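Local coordinates for protein glucoamylase (Thermoanaerobacterium thermosaccharolyticum, PDB 1LF6) that hydrolyses terminal alpha-1,4-linked glucose residues one after another from the non-reducing ends of starch-like glucans, probably releasing beta-D-glucose, at residues V340-L345 with G376-N381. Sequence-based numbering, arbitrary orientation.
Sequences VWSRDL and GMIPQN
Asn-381 and Trp-341 show how an indole can be backed by an aliphatic carbon instead of another ring. Asn-381 CB sits 3.7 Å from the centroid of the Trp-341 five-membered ring, only 8° off the ring normal, a CH-pi contact over the face. The two side chains run alongside each other and point the same way, with the amide turned 80° to the indole. Asn-381 CG lies between its own backbone N and carbonyl carbon (chi1 52°), which carries the amide out above the NE1-CE2-CZ2 edge of the indole. On the backbone side, Asn-381 CA makes a CA-H...O contact of 3.4 Å with Val-340 O. At the five-membered ring, Gln-380 O approaches Trp-341 CD1 to 3.4 Å. Both segments belong to the (alpha/alpha) barrel of this family 15 hydrolase: 340-345 leads into helix 342-355, whereas the loop 376-381 follows helix 358-375, the two helices being consecutive in the chain. Trp-341 NE1 is hydrogen-bonded to Glu-438 OE2, the probable proton donor, and so ties this contact to the active site. A leucine in place of Trp-341 would probably leave Asn-381 CB without its flat platform and Glu-438 without the indole N-H. Farther along, Ser-342 CB meets Ile-378 CG2 at 3.6 Å, while Ser-342 OG turns to Glu-397 O. A water completes the join at the start of the helix: it accepts from Ser-342 N at 3.0 Å and donates to Pro-379 O at 2.8 Å.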
loop_
_atom_site.group_PDB
_atom_site.type_symbol
_atom_site.label_atom_id
_atom_site.label_comp_id
_atom_site.label_asym_id
_atom_site.label_seq_id
_atom_site.Cartn_x
_atom_site.Cartn_y
_atom_site.Cartn_z
ATOM N N VAL A 340 -2.808 7.573 -7.054
ATOM C CA VAL A 340 -3.058 8.547 -6.004
ATOM C C VAL A 340 -4.541 8.869 -5.934
ATOM O O VAL A 340 -5.134 9.312 -6.917
ATOM C CB VAL A 340 -2.278 9.874 -6.261
ATOM C CG1 VAL A 340 -2.504 10.850 -5.104
ATOM C CG2 VAL A 340 -0.791 9.590 -6.429
ATOM N N TRP A 341 -5.134 8.622 -4.775
ATOM C CA TRP A 341 -6.546 8.919 -4.541
ATOM C C TRP A 341 -6.615 10.062 -3.543
ATOM O O TRP A 341 -5.979 10.025 -2.487
ATOM C CB TRP A 341 -7.276 7.721 -3.934
ATOM C CG TRP A 341 -7.779 6.699 -4.909
ATOM C CD1 TRP A 341 -9.027 6.641 -5.473
ATOM C CD2 TRP A 341 -7.079 5.535 -5.364
ATOM N NE1 TRP A 341 -9.149 5.504 -6.239
ATOM C CE2 TRP A 341 -7.969 4.807 -6.191
ATOM C CE3 TRP A 341 -5.785 5.031 -5.149
ATOM C CZ2 TRP A 341 -7.607 3.600 -6.804
ATOM C CZ3 TRP A 341 -5.425 3.831 -5.757
ATOM C CH2 TRP A 341 -6.337 3.127 -6.576
ATOM N N SER A 342 -7.390 11.078 -3.888
ATOM C CA SER A 342 -7.575 12.225 -3.028
ATOM C C SER A 342 -8.030 11.779 -1.634
ATOM O O SER A 342 -7.570 12.315 -0.615
ATOM C CB SER A 342 -8.618 13.152 -3.655
ATOM O OG SER A 342 -9.049 14.142 -2.748
ATOM N N ARG A 343 -8.926 10.793 -1.598
ATOM C CA ARG A 343 -9.458 10.279 -0.338
ATOM C C ARG A 343 -8.346 9.687 0.520
ATOM O O ARG A 343 -8.125 10.126 1.649
ATOM C CB ARG A 343 -10.552 9.229 -0.618
ATOM C CG ARG A 343 -11.070 8.489 0.619
ATOM C CD ARG A 343 -12.181 7.497 0.264
ATOM N NE ARG A 343 -11.885 6.770 -0.974
ATOM C CZ ARG A 343 -12.433 7.044 -2.152
ATOM N NH1 ARG A 343 -13.321 8.022 -2.267
ATOM N NH2 ARG A 343 -12.078 6.348 -3.219
ATOM N N ASP A 344 -7.636 8.703 -0.017
ATOM C CA ASP A 344 -6.553 8.078 0.733
ATOM C C ASP A 344 -5.494 9.095 1.149
ATOM O O ASP A 344 -5.024 9.080 2.281
ATOM C CB ASP A 344 -5.914 6.952 -0.090
ATOM C CG ASP A 344 -6.890 5.818 -0.378
ATOM O OD1 ASP A 344 -6.548 4.644 -0.124
ATOM O OD2 ASP A 344 -8.002 6.111 -0.853
ATOM N N LEU A 345 -5.127 9.984 0.231
ATOM C CA LEU A 345 -4.119 11.003 0.510
ATOM C C LEU A 345 -4.565 11.882 1.682
ATOM O O LEU A 345 -3.776 12.215 2.567
ATOM C CB LEU A 345 -3.889 11.851 -0.748
ATOM C CG LEU A 345 -2.746 12.870 -0.778
ATOM C CD1 LEU A 345 -1.422 12.180 -0.467
ATOM C CD2 LEU A 345 -2.690 13.521 -2.156
ATOM N N GLY A 376 -9.012 21.246 -13.040
ATOM C CA GLY A 376 -10.153 22.048 -12.631
ATOM C C GLY A 376 -11.061 21.249 -11.714
ATOM O O GLY A 376 -12.186 21.649 -11.411
ATOM N N MET A 377 -10.559 20.107 -11.265
ATOM C CA MET A 377 -11.317 19.238 -10.383
ATOM C C MET A 377 -10.458 18.032 -10.022
ATOM O O MET A 377 -9.345 17.892 -10.523
ATOM C CB MET A 377 -12.622 18.825 -11.084
ATOM C CG MET A 377 -12.889 17.343 -11.156
ATOM S SD MET A 377 -11.986 16.493 -12.453
ATOM C CE MET A 377 -13.233 15.300 -12.909
ATOM N N ILE A 378 -10.958 17.178 -9.135
ATOM C CA ILE A 378 -10.204 15.992 -8.740
ATOM C C ILE A 378 -10.722 14.746 -9.457
ATOM O O ILE A 378 -11.851 14.309 -9.224
ATOM C CB ILE A 378 -10.303 15.735 -7.214
ATOM C CG1 ILE A 378 -9.691 16.912 -6.433
ATOM C CG2 ILE A 378 -9.586 14.427 -6.855
ATOM C CD1 ILE A 378 -8.198 17.080 -6.641
ATOM N N PRO A 379 -9.908 14.157 -10.345
ATOM C CA PRO A 379 -10.374 12.948 -11.042
ATOM C C PRO A 379 -10.416 11.755 -10.078
ATOM O O PRO A 379 -9.785 11.799 -9.020
ATOM C CB PRO A 379 -9.352 12.779 -12.170
ATOM C CG PRO A 379 -8.109 13.395 -11.603
ATOM C CD PRO A 379 -8.604 14.611 -10.856
ATOM N N GLN A 380 -11.169 10.710 -10.429
ATOM C CA GLN A 380 -11.293 9.531 -9.573
ATOM C C GLN A 380 -9.957 9.235 -8.904
ATOM O O GLN A 380 -9.884 9.063 -7.692
ATOM C CB GLN A 380 -11.755 8.307 -10.373
ATOM C CG GLN A 380 -11.917 7.055 -9.512
ATOM C CD GLN A 380 -12.662 5.925 -10.215
ATOM O OE1 GLN A 380 -12.782 4.838 -9.694
ATOM N NE2 GLN A 380 -13.157 6.185 -11.390
ATOM N N ASN A 381 -8.906 9.186 -9.716
ATOM C CA ASN A 381 -7.555 8.963 -9.233
ATOM C C ASN A 381 -6.586 9.409 -10.321
ATOM O O ASN A 381 -6.988 9.656 -11.458
ATOM C CB ASN A 381 -7.332 7.487 -8.851
ATOM C CG ASN A 381 -7.717 6.520 -9.960
ATOM O OD1 ASN A 381 -8.092 5.377 -9.698
ATOM N ND2 ASN A 381 -7.614 6.966 -11.198
HETATM O O HOH W 1 -8.157 11.522 -6.758
#